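Local coordinates for D-xylonate dehydratase (Caulobacter crescentus, PDB 5OYN), which catalyses the dehydration of D-xylonate to 2-dehydro-3-deoxy-D-arabinonate, and of D-gluconate about as efficiently, using a [2Fe-2S] cluster and magnesium, at residues S52-I57 and G88-E93; N170-S175 and G325-E330; E224-S229 and Q271-A276; G285-Q290 and G496-T501. One frame throughout, in Å; residues are numbered along the deposited sequence.

Interaction 1: S52-I57 and G88-E93; sequences SGKPII and GGIPME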
loop_
_atom_site.group_PDB
_atom_site.type_symbol
_atom_site.label_atom_id
_atom_site.label_comp_id
_atom_site.label_asym_id
_atom_site.label_seq_id
_atom_site.Cartn_x
_atom_site.Cartn_y
_atom_site.Cartn_z
ATOM N N SER A 52 1.417 -3.656 27.198
ATOM C CA SER A 52 2.600 -4.366 27.655
ATOM C C SER A 52 3.729 -3.435 28.073
ATOM O O SER A 52 4.813 -3.913 28.427
ATOM C CB SER A 52 3.100 -5.301 26.553
ATOM O OG SER A 52 3.556 -4.534 25.448
ATOM N N GLY A 53 3.517 -2.124 28.027
ATOM C CA GLY A 53 4.554 -1.211 28.443
ATOM C C GLY A 53 5.656 -0.963 27.439
ATOM O O GLY A 53 6.662 -0.340 27.801
ATOM N N LYS A 54 5.518 -1.432 26.199
ATOM C CA LYS A 54 6.437 -0.999 25.159
ATOM C C LYS A 54 6.187 0.478 24.843
ATOM O O LYS A 54 5.087 0.994 25.076
ATOM C CB LYS A 54 6.265 -1.837 23.894
ATOM C CG LYS A 54 6.426 -3.338 24.057
ATOM C CD LYS A 54 6.519 -4.004 22.672
ATOM C CE LYS A 54 6.468 -5.521 22.725
ATOM N NZ LYS A 54 5.090 -6.078 22.462
ATOM N N PRO A 55 7.192 1.191 24.329
ATOM C CA PRO A 55 6.970 2.604 23.995
ATOM C C PRO A 55 6.268 2.775 22.654
ATOM O O PRO A 55 6.547 2.074 21.675
ATOM C CB PRO A 55 8.384 3.194 23.966
ATOM C CG PRO A 55 9.261 2.037 23.615
ATOM C CD PRO A 55 8.578 0.763 24.064
ATOM N N ILE A 56 5.321 3.707 22.632
ATOM C CA ILE A 56 4.659 4.107 21.397
ATOM C C ILE A 56 5.623 5.014 20.648
ATOM O O ILE A 56 5.927 6.116 21.112
ATOM C CB ILE A 56 3.335 4.827 21.669
ATOM C CG1 ILE A 56 2.439 4.013 22.607
ATOM C CG2 ILE A 56 2.640 5.108 20.364
ATOM C CD1 ILE A 56 2.347 2.523 22.277
ATOM N N ILE A 57 6.103 4.557 19.494
ATOM C CA ILE A 57 7.012 5.332 18.656
ATOM C C ILE A 57 6.201 6.027 17.567
ATOM O O ILE A 57 5.683 5.378 16.660
ATOM C CB ILE A 57 8.110 4.455 18.043
ATOM C CG1 ILE A 57 8.728 3.548 19.111
ATOM C CG2 ILE A 57 9.164 5.348 17.386
ATOM C CD1 ILE A 57 9.702 4.268 20.019
ATOM N N GLY A 88 11.482 -3.651 19.749
ATOM C CA GLY A 88 10.578 -3.734 20.873
ATOM C C GLY A 88 9.659 -2.562 21.138
ATOM O O GLY A 88 9.165 -2.446 22.254
ATOM N N GLY A 89 9.425 -1.687 20.162
ATOM C CA GLY A 89 8.438 -0.641 20.279
ATOM C C GLY A 89 7.203 -0.931 19.435
ATOM O O GLY A 89 7.091 -1.938 18.732
ATOM N N ILE A 90 6.257 -0.007 19.526
ATOM C CA ILE A 90 5.002 -0.064 18.790
ATOM C C ILE A 90 4.947 1.177 17.903
ATOM O O ILE A 90 4.892 2.298 18.416
ATOM C CB ILE A 90 3.784 -0.116 19.732
ATOM C CG1 ILE A 90 3.869 -1.323 20.672
ATOM C CG2 ILE A 90 2.487 -0.122 18.947
ATOM C CD1 ILE A 90 3.554 -2.646 20.005
ATOM N N PRO A 91 4.960 1.046 16.583
ATOM C CA PRO A 91 4.956 2.242 15.736
ATOM C C PRO A 91 3.560 2.821 15.559
ATOM O O PRO A 91 2.544 2.123 15.639
ATOM C CB PRO A 91 5.525 1.736 14.407
ATOM C CG PRO A 91 5.266 0.257 14.405
ATOM C CD PRO A 91 4.940 -0.200 15.797
ATOM N N MET A 92 3.531 4.132 15.326
ATOM C CA MET A 92 2.315 4.909 15.071
ATOM C C MET A 92 2.706 5.958 14.038
ATOM O O MET A 92 3.364 6.951 14.378
ATOM C CB MET A 92 1.777 5.589 16.329
ATOM C CG MET A 92 1.041 4.699 17.263
ATOM S SD MET A 92 -0.657 4.421 16.760
ATOM C CE MET A 92 -1.243 3.433 18.152
ATOM N N GLU A 93 2.313 5.743 12.792
ATOM C CA GLU A 93 2.603 6.709 11.744
ATOM C C GLU A 93 1.497 7.747 11.732
ATOM O O GLU A 93 0.331 7.427 11.977
ATOM C CB GLU A 93 2.719 6.020 10.388
ATOM C CG GLU A 93 3.131 6.912 9.229
ATOM C CD GLU A 93 2.907 6.218 7.887
ATOM O OE1 GLU A 93 3.093 6.883 6.834
ATOM O OE2 GLU A 93 2.554 5.004 7.890
#
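I56 and I57 pair in parallel with I90 and P91, an example of how a beta-alpha-beta unit closes: strand 56-61 leads through helix 73-87 to strand 90-95, which lies beside it at the edge of a four-stranded sheet. The buried end is tightly knit. I90 donates its N to P55 O at 3.0 Å, I90 O takes the N-H of I57 at 2.8 Å, and M92 N completes the ladder on I57 O, also at 2.8 Å but more bent (138° at the hydrogen). On one face I56 spreads its two branches: CD1 packs on I90 CB at 3.9 Å, while CG2, anti to the backbone N, meets M92 CG. On the other face I57 and P91 both rest on I84 of the helix. Toward solvent the contact thins to one long side chain. K54 runs its CB, CG and CD past the carbonyl of G88, the residue that ends helix 73-87 in a Schellman motif, and CB also touches I90 CG1 at 4.0 Å. D86 of a neighbouring subunit packs against K54. Shortening K54 to an alanine is likely to uncover the G88 carbonyl and open a gap beside it. The chemistry is thus divided: backbone bonds fix the register, branched apolar side chains fill the buried faces, and at the partly exposed end it is the methylenes of K54 that meet G88 and I90.

Interaction 2: N170-S175 and G325-E330; sequences NELVGS and GKYLGE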
loop_
_atom_site.group_PDB
_atom_site.type_symbol
_atom_site.label_atom_id
_atom_site.label_comp_id
_atom_site.label_asym_id
_atom_site.label_seq_id
_atom_site.Cartn_x
_atom_site.Cartn_y
_atom_site.Cartn_z
ATOM N N ASN A 170 24.590 14.075 -22.307
ATOM C CA ASN A 170 25.863 13.648 -21.718
ATOM C C ASN A 170 26.384 14.612 -20.651
ATOM O O ASN A 170 27.571 14.567 -20.298
ATOM C CB ASN A 170 26.939 13.451 -22.796
ATOM C CG ASN A 170 26.952 12.049 -23.360
ATOM O OD1 ASN A 170 26.696 11.847 -24.549
ATOM N ND2 ASN A 170 27.254 11.068 -22.511
ATOM N N GLU A 171 25.529 15.482 -20.112
ATOM C CA GLU A 171 25.950 16.496 -19.155
ATOM C C GLU A 171 25.138 16.395 -17.872
ATOM O O GLU A 171 23.917 16.207 -17.917
ATOM C CB GLU A 171 25.804 17.905 -19.749
ATOM C CG GLU A 171 26.572 18.127 -21.039
ATOM C CD GLU A 171 28.094 18.090 -20.864
ATOM O OE1 GLU A 171 28.772 18.971 -21.441
ATOM O OE2 GLU A 171 28.621 17.184 -20.173
ATOM N N LEU A 172 25.829 16.529 -16.735
ATOM C CA LEU A 172 25.167 16.631 -15.442
ATOM C C LEU A 172 24.244 17.839 -15.407
ATOM O O LEU A 172 24.480 18.855 -16.062
ATOM C CB LEU A 172 26.182 16.740 -14.316
ATOM C CG LEU A 172 26.682 15.400 -13.793
ATOM C CD1 LEU A 172 27.662 15.644 -12.669
ATOM C CD2 LEU A 172 25.530 14.532 -13.317
ATOM N N VAL A 173 23.190 17.721 -14.614
ATOM C CA VAL A 173 22.088 18.664 -14.632
ATOM C C VAL A 173 21.441 18.593 -13.256
ATOM O O VAL A 173 20.740 17.626 -12.927
ATOM C CB VAL A 173 21.109 18.337 -15.777
ATOM C CG1 VAL A 173 19.702 18.786 -15.453
ATOM C CG2 VAL A 173 21.569 18.997 -17.062
ATOM N N GLY A 174 21.718 19.590 -12.424
ATOM C CA GLY A 174 21.294 19.562 -11.048
ATOM C C GLY A 174 19.959 20.258 -10.859
ATOM O O GLY A 174 19.675 21.269 -11.497
ATOM N N SER A 175 19.141 19.688 -9.976
ATOM C CA SER A 175 17.890 20.324 -9.592
ATOM C C SER A 175 18.147 21.757 -9.158
ATOM O O SER A 175 19.142 22.046 -8.487
ATOM C CB SER A 175 17.245 19.561 -8.439
ATOM O OG SER A 175 17.473 18.187 -8.614
ATOM N N GLY A 325 30.338 23.559 -7.026
ATOM C CA GLY A 325 31.278 22.717 -7.744
ATOM C C GLY A 325 30.606 21.968 -8.880
ATOM O O GLY A 325 29.722 22.488 -9.572
ATOM N N LYS A 326 31.016 20.707 -9.040
ATOM C CA LYS A 326 30.813 19.930 -10.260
ATOM C C LYS A 326 29.788 18.804 -10.153
ATOM O O LYS A 326 28.910 18.696 -11.013
ATOM C CB LYS A 326 32.165 19.360 -10.690
ATOM C CG LYS A 326 32.128 18.477 -11.896
ATOM C CD LYS A 326 33.507 17.892 -12.137
ATOM C CE LYS A 326 33.641 17.342 -13.543
ATOM N NZ LYS A 326 33.990 15.909 -13.459
ATOM N N TYR A 327 29.871 17.942 -9.142
ATOM C CA TYR A 327 29.080 16.715 -9.118
ATOM C C TYR A 327 27.760 16.903 -8.365
ATOM O O TYR A 327 27.365 18.012 -8.008
ATOM C CB TYR A 327 29.902 15.574 -8.528
ATOM C CG TYR A 327 31.159 15.311 -9.321
ATOM C CD1 TYR A 327 31.114 14.644 -10.540
ATOM C CD2 TYR A 327 32.400 15.756 -8.864
ATOM C CE1 TYR A 327 32.276 14.411 -11.277
ATOM C CE2 TYR A 327 33.565 15.525 -9.593
ATOM C CZ TYR A 327 33.495 14.855 -10.794
ATOM O OH TYR A 327 34.648 14.632 -11.513
ATOM N N LEU A 328 27.045 15.802 -8.145
ATOM C CA LEU A 328 25.730 15.834 -7.524
ATOM C C LEU A 328 25.675 14.828 -6.380
ATOM O O LEU A 328 26.696 14.228 -6.031
ATOM C CB LEU A 328 24.651 15.546 -8.561
ATOM C CG LEU A 328 24.582 16.466 -9.786
ATOM C CD1 LEU A 328 23.412 16.078 -10.670
ATOM C CD2 LEU A 328 24.441 17.902 -9.390
ATOM N N GLY A 329 24.483 14.628 -5.808
ATOM C CA GLY A 329 24.360 13.868 -4.567
ATOM C C GLY A 329 24.890 12.444 -4.631
ATOM O O GLY A 329 25.390 11.919 -3.632
ATOM N N GLU A 330 24.798 11.800 -5.791
ATOM C CA GLU A 330 25.286 10.432 -5.894
ATOM C C GLU A 330 26.785 10.363 -5.657
ATOM O O GLU A 330 27.259 9.546 -4.862
ATOM C CB GLU A 330 24.943 9.849 -7.258
ATOM C CG GLU A 330 23.482 9.450 -7.419
ATOM C CD GLU A 330 23.305 8.435 -8.517
ATOM O OE1 GLU A 330 23.628 7.261 -8.246
ATOM O OE2 GLU A 330 22.880 8.804 -9.644
#
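L172 and L328 carry this contact between a two-stranded antiparallel hairpin, strands 167-168 and 171-172, and the N-terminal approach to helix 329-335. It illustrates how apolar packing contributes to anchoring a helix start. Along the approach, K326 comes first and takes part through its backbone, its O lying 3.7 Å from L172 CD1, while Q322 hydrogen-bonds to the same oxygen. Y327 follows. The same methyl of L172 sits 4.0 Å from Y327 CA and reaches the ring obliquely at CD1, and K326 CD lies over one ring face near the rim. The ring also makes a cation-pi contact with R331. L328, the N-cap residue, is the main partner, and it meets a part of the chain close to the cluster: the position of the G174 side chain is about 8 Å from the side chain of the cluster ligand C210. The side chains of L328 and L172 slide past each other in opposite directions, with L172 CD2 on L328 CD1 at 3.7 Å. With CG anti to its carbonyl carbon (chi1 -58°), L328 sets CD1 near V173 O and CD2 against G174, 3.9 Å from its CA.

Interaction 3: E224-S229 and Q271-A276; sequences EALGLS and QAFENA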
loop_
_atom_site.group_PDB
_atom_site.type_symbol
_atom_site.label_atom_id
_atom_site.label_comp_id
_atom_site.label_asym_id
_atom_site.label_seq_id
_atom_site.Cartn_x
_atom_site.Cartn_y
_atom_site.Cartn_z
ATOM N N GLU A 224 22.799 15.583 10.615
ATOM C CA GLU A 224 23.825 14.596 10.927
ATOM C C GLU A 224 24.918 15.228 11.779
ATOM O O GLU A 224 25.281 14.695 12.835
ATOM C CB GLU A 224 24.402 13.983 9.644
ATOM C CG GLU A 224 24.782 12.509 9.811
ATOM C CD GLU A 224 25.428 11.878 8.565
ATOM O OE1 GLU A 224 24.974 12.127 7.422
ATOM O OE2 GLU A 224 26.403 11.112 8.736
ATOM N N ALA A 225 25.412 16.396 11.359
ATOM C CA ALA A 225 26.413 17.121 12.134
ATOM C C ALA A 225 25.904 17.442 13.533
ATOM O O ALA A 225 26.663 17.382 14.507
ATOM C CB ALA A 225 26.807 18.410 11.409
ATOM N N LEU A 226 24.621 17.790 13.651
ATOM C CA LEU A 226 24.007 18.042 14.945
ATOM C C LEU A 226 23.909 16.791 15.805
ATOM O O LEU A 226 23.538 16.907 16.978
ATOM C CB LEU A 226 22.609 18.617 14.756
ATOM C CG LEU A 226 22.443 20.086 14.396
ATOM C CD1 LEU A 226 20.977 20.472 14.542
ATOM C CD2 LEU A 226 23.334 20.978 15.266
ATOM N N GLY A 227 24.209 15.611 15.252
ATOM C CA GLY A 227 24.122 14.367 15.995
ATOM C C GLY A 227 22.719 13.851 16.197
ATOM O O GLY A 227 22.476 13.113 17.157
ATOM N N LEU A 228 21.791 14.212 15.305
ATOM C CA LEU A 228 20.380 13.868 15.403
ATOM C C LEU A 228 19.961 12.723 14.478
ATOM O O LEU A 228 18.813 12.275 14.553
ATOM C CB LEU A 228 19.532 15.109 15.107
ATOM C CG LEU A 228 19.218 15.947 16.351
ATOM C CD1 LEU A 228 18.377 17.180 16.022
ATOM C CD2 LEU A 228 18.516 15.074 17.374
ATOM N N SER A 229 20.852 12.241 13.618
ATOM C CA SER A 229 20.562 11.095 12.774
ATOM C C SER A 229 21.777 10.185 12.769
ATOM O O SER A 229 22.868 10.588 13.180
ATOM C CB SER A 229 20.208 11.521 11.350
ATOM O OG SER A 229 21.339 12.073 10.727
ATOM N N GLN A 271 27.622 23.547 21.396
ATOM C CA GLN A 271 28.745 22.938 20.690
ATOM C C GLN A 271 28.265 22.188 19.459
ATOM O O GLN A 271 28.917 22.221 18.405
ATOM C CB GLN A 271 29.510 21.984 21.603
ATOM C CG GLN A 271 29.806 22.488 22.993
ATOM C CD GLN A 271 31.105 21.910 23.511
ATOM O OE1 GLN A 271 31.215 20.701 23.745
ATOM N NE2 GLN A 271 32.110 22.766 23.667
ATOM N N ALA A 272 27.129 21.486 19.588
ATOM C CA ALA A 272 26.568 20.751 18.463
ATOM C C ALA A 272 26.201 21.693 17.332
ATOM O O ALA A 272 26.492 21.413 16.166
ATOM C CB ALA A 272 25.348 19.949 18.907
ATOM N N PHE A 273 25.572 22.823 17.654
ATOM C CA PHE A 273 25.263 23.792 16.610
ATOM C C PHE A 273 26.526 24.344 15.962
ATOM O O PHE A 273 26.527 24.633 14.763
ATOM C CB PHE A 273 24.403 24.919 17.176
ATOM C CG PHE A 273 22.962 24.526 17.425
ATOM C CD1 PHE A 273 22.030 24.545 16.393
ATOM C CD2 PHE A 273 22.537 24.146 18.694
ATOM C CE1 PHE A 273 20.705 24.188 16.622
ATOM C CE2 PHE A 273 21.208 23.788 18.935
ATOM C CZ PHE A 273 20.297 23.802 17.897
ATOM N N GLU A 274 27.613 24.490 16.722
ATOM C CA GLU A 274 28.852 24.973 16.121
ATOM C C GLU A 274 29.435 23.944 15.156
ATOM O O GLU A 274 30.073 24.319 14.161
ATOM C CB GLU A 274 29.877 25.328 17.210
ATOM C CG GLU A 274 29.503 26.530 18.088
ATOM C CD GLU A 274 30.611 26.932 19.082
ATOM O OE1 GLU A 274 31.077 26.043 19.828
ATOM O OE2 GLU A 274 31.014 28.128 19.114
ATOM N N ASN A 275 29.230 22.651 15.431
ATOM C CA ASN A 275 29.634 21.609 14.485
ATOM C C ASN A 275 28.860 21.724 13.177
ATOM O O ASN A 275 29.439 21.643 12.082
ATOM C CB ASN A 275 29.427 20.231 15.110
ATOM C CG ASN A 275 30.504 19.895 16.112
ATOM O OD1 ASN A 275 31.484 20.629 16.238
ATOM N ND2 ASN A 275 30.336 18.791 16.828
ATOM N N ALA A 276 27.547 21.924 13.277
ATOM C CA ALA A 276 26.729 22.085 12.082
ATOM C C ALA A 276 27.202 23.278 11.264
ATOM O O ALA A 276 27.431 23.162 10.052
ATOM C CB ALA A 276 25.255 22.227 12.471
#
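The backbone N of G227 bonds back to E224 O at 2.8 Å, part of the Schellman motif at the C-terminal end of helix 215-225. A225 and L226, just before G227, lie against A272, F273 and A276 of helix 270-282. The positive phi of G227 turns the chain away, and the contact is concentrated on the two residues before it. A225 works through its methyl: CB rests on the backbone of A276, 3.7 Å from its CA, and its carbonyl faces the CB of N275. The small side chains of A225, A272 and A276 probably permit this approach, the CA atoms of A225 and A276 being 5.0 Å apart and those of L226 and A272 5.1 Å. L226 reaches farther. With CG anti to its carbonyl carbon (chi1 -78°), it drives one branch into the helix surface, where CD2 lies 3.6 Å from A276 CB, stands over one face of the F273 ring at 4.0 Å from CD1, and also touches the backbone of A272. F273 in turn leans on I293, M296 and A297 of helix 289-299, and M296 touches L226 too, so a third helix joins the packing. A225 also touches L342 of helix 337-347. What results is a buried seam between the end of one helix and the side of another. Its chemistry implies that shape holds it: methyls and a ring meet one another, while A276 N bonds A272 O within its helix and the amide of N275 looks elsewhere, its OD1 taking the backbone N of H352.

Interaction 4: G285-Q290 and G496-T501; sequences GSTNAQ and GRQSGT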
loop_
_atom_site.group_PDB
_atom_site.type_symbol
_atom_site.label_atom_id
_atom_site.label_comp_id
_atom_site.label_asym_id
_atom_site.label_seq_id
_atom_site.Cartn_x
_atom_site.Cartn_y
_atom_site.Cartn_z
ATOM N N GLY A 285 27.312 24.670 1.621
ATOM C CA GLY A 285 25.899 24.646 1.937
ATOM C C GLY A 285 25.152 25.934 1.634
ATOM O O GLY A 285 25.708 26.977 1.291
ATOM N N SER A 286 23.841 25.842 1.804
ATOM C CA SER A 286 22.920 26.889 1.404
ATOM C C SER A 286 22.776 27.964 2.475
ATOM O O SER A 286 22.728 27.676 3.677
ATOM C CB SER A 286 21.556 26.278 1.111
ATOM O OG SER A 286 20.506 27.175 1.430
ATOM N N THR A 287 22.665 29.209 2.019
ATOM C CA THR A 287 22.389 30.329 2.909
ATOM C C THR A 287 21.081 30.167 3.664
ATOM O O THR A 287 20.860 30.849 4.667
ATOM C CB THR A 287 22.337 31.617 2.103
ATOM O OG1 THR A 287 21.229 31.544 1.192
ATOM C CG2 THR A 287 23.650 31.809 1.325
ATOM N N ASN A 288 20.185 29.309 3.193
ATOM C CA ASN A 288 18.972 29.094 3.961
ATOM C C ASN A 288 19.257 28.326 5.238
ATOM O O ASN A 288 18.433 28.357 6.159
ATOM C CB ASN A 288 17.936 28.381 3.104
ATOM C CG ASN A 288 17.433 29.250 1.988
ATOM O OD1 ASN A 288 17.369 30.467 2.127
ATOM N ND2 ASN A 288 17.077 28.641 0.872
ATOM N N ALA A 289 20.415 27.661 5.323
ATOM C CA ALA A 289 20.779 26.988 6.563
ATOM C C ALA A 289 20.838 27.968 7.724
ATOM O O ALA A 289 20.534 27.592 8.866
ATOM C CB ALA A 289 22.113 26.257 6.407
ATOM N N GLN A 290 21.189 29.248 7.450
ATOM C CA GLN A 290 21.408 30.195 8.539
ATOM C C GLN A 290 20.119 30.487 9.299
ATOM O O GLN A 290 20.073 30.235 10.514
ATOM C CB GLN A 290 22.085 31.464 8.016
ATOM C CG GLN A 290 22.180 32.582 9.045
ATOM C CD GLN A 290 20.955 33.478 9.084
ATOM O OE1 GLN A 290 20.593 34.092 8.087
ATOM N NE2 GLN A 290 20.316 33.559 10.244
ATOM N N GLY A 496 15.286 39.355 1.015
ATOM C CA GLY A 496 14.778 38.012 0.892
ATOM C C GLY A 496 15.891 36.985 0.851
ATOM O O GLY A 496 17.018 37.226 1.303
ATOM N N ARG A 497 15.564 35.814 0.295
ATOM C CA ARG A 497 16.449 34.650 0.236
ATOM C C ARG A 497 16.712 34.279 -1.223
ATOM O O ARG A 497 16.273 34.960 -2.150
ATOM C CB ARG A 497 15.847 33.472 1.016
ATOM C CG ARG A 497 15.094 33.882 2.294
ATOM C CD ARG A 497 14.714 32.711 3.187
ATOM N NE ARG A 497 14.523 31.499 2.402
ATOM C CZ ARG A 497 13.375 31.146 1.833
ATOM N NH1 ARG A 497 12.304 31.903 1.982
ATOM N NH2 ARG A 497 13.301 30.032 1.120
ATOM N N GLN A 498 17.459 33.198 -1.423
ATOM C CA GLN A 498 17.613 32.599 -2.740
ATOM C C GLN A 498 17.680 31.096 -2.554
ATOM O O GLN A 498 17.984 30.612 -1.461
ATOM C CB GLN A 498 18.866 33.092 -3.461
ATOM C CG GLN A 498 20.135 32.448 -2.954
ATOM C CD GLN A 498 21.368 33.050 -3.577
ATOM O OE1 GLN A 498 21.285 33.978 -4.391
ATOM N NE2 GLN A 498 22.529 32.514 -3.214
ATOM N N SER A 499 17.392 30.355 -3.626
ATOM C CA SER A 499 17.412 28.900 -3.524
ATOM C C SER A 499 18.797 28.416 -3.118
ATOM O O SER A 499 19.818 28.926 -3.590
ATOM C CB SER A 499 17.005 28.260 -4.851
ATOM O OG SER A 499 16.965 26.842 -4.751
ATOM N N GLY A 500 18.832 27.417 -2.240
ATOM C CA GLY A 500 20.092 26.806 -1.863
ATOM C C GLY A 500 20.852 26.271 -3.058
ATOM O O GLY A 500 22.023 25.903 -2.967
ATOM N N THR A 501 20.174 26.218 -4.188
ATOM C CA THR A 501 20.740 25.775 -5.445
ATOM C C THR A 501 21.270 26.931 -6.279
ATOM O O THR A 501 21.710 26.710 -7.415
ATOM C CB THR A 501 19.670 25.002 -6.228
ATOM O OG1 THR A 501 18.601 25.888 -6.586
ATOM C CG2 THR A 501 19.098 23.911 -5.354
HETATM O O HOH W 1 21.756 29.819 -1.285
#
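N288 and R497 are linked by a hydrogen bond: R497 NE donates to N288 OD1 at 3.0 Å, 154° at the hydrogen. OD1 lies at the guanidinium edge, near its plane, whereas NE sits above the carbonyl plane of the amide; the two planes are 56° apart. The other end of that amide, ND2, hydrogen-bonds to T215 OG1 and makes a weak bond to Q498 O at 3.2 Å. A capping bond orders the first segment, with N288 N donating to S286 OG at 2.8 Å in the type I turn ahead of helix 289-299. Water adds a bridge, bonded to T287 OG1 and donating to S499 O, each at 3.1 Å. S286 packs on G500, where a side chain would meet its CB. A leucine in place of N288 would probably leave R497 NE without this acceptor and its guanidinium freer to turn. R497 also reaches E472, a magnesium ligand, by a weak bond from NH2, and touches E101, another ligand. The side chain of N288 lies about 4 Å from the magnesium ion. All this is consistent with a second-shell role at the magnesium site, where the N- and C-terminal regions of an IlvD/Edd dehydratase meet beside the [2Fe-2S] cluster.

From the N terminus, interaction 1 closes first, a short loop through one helix that completes a strand pair of the parallel sheet before any other contact opens. Interaction 2 then opens at 170-175 and closes only at 325-330, and within its long loop interaction 3 opens and closes, joining helix 215-225 to helix 270-282. Interaction 4 starts on the next helix, 289-299, still inside that loop, but ends at 496-501, so it crosses interaction 2 and ties the N-terminal family region to the C-terminal one. These two touch, S175 O lying 3.6 Å from T501 CG2. Interaction 1 stands apart, its centre about 37 Å from that of interaction 4.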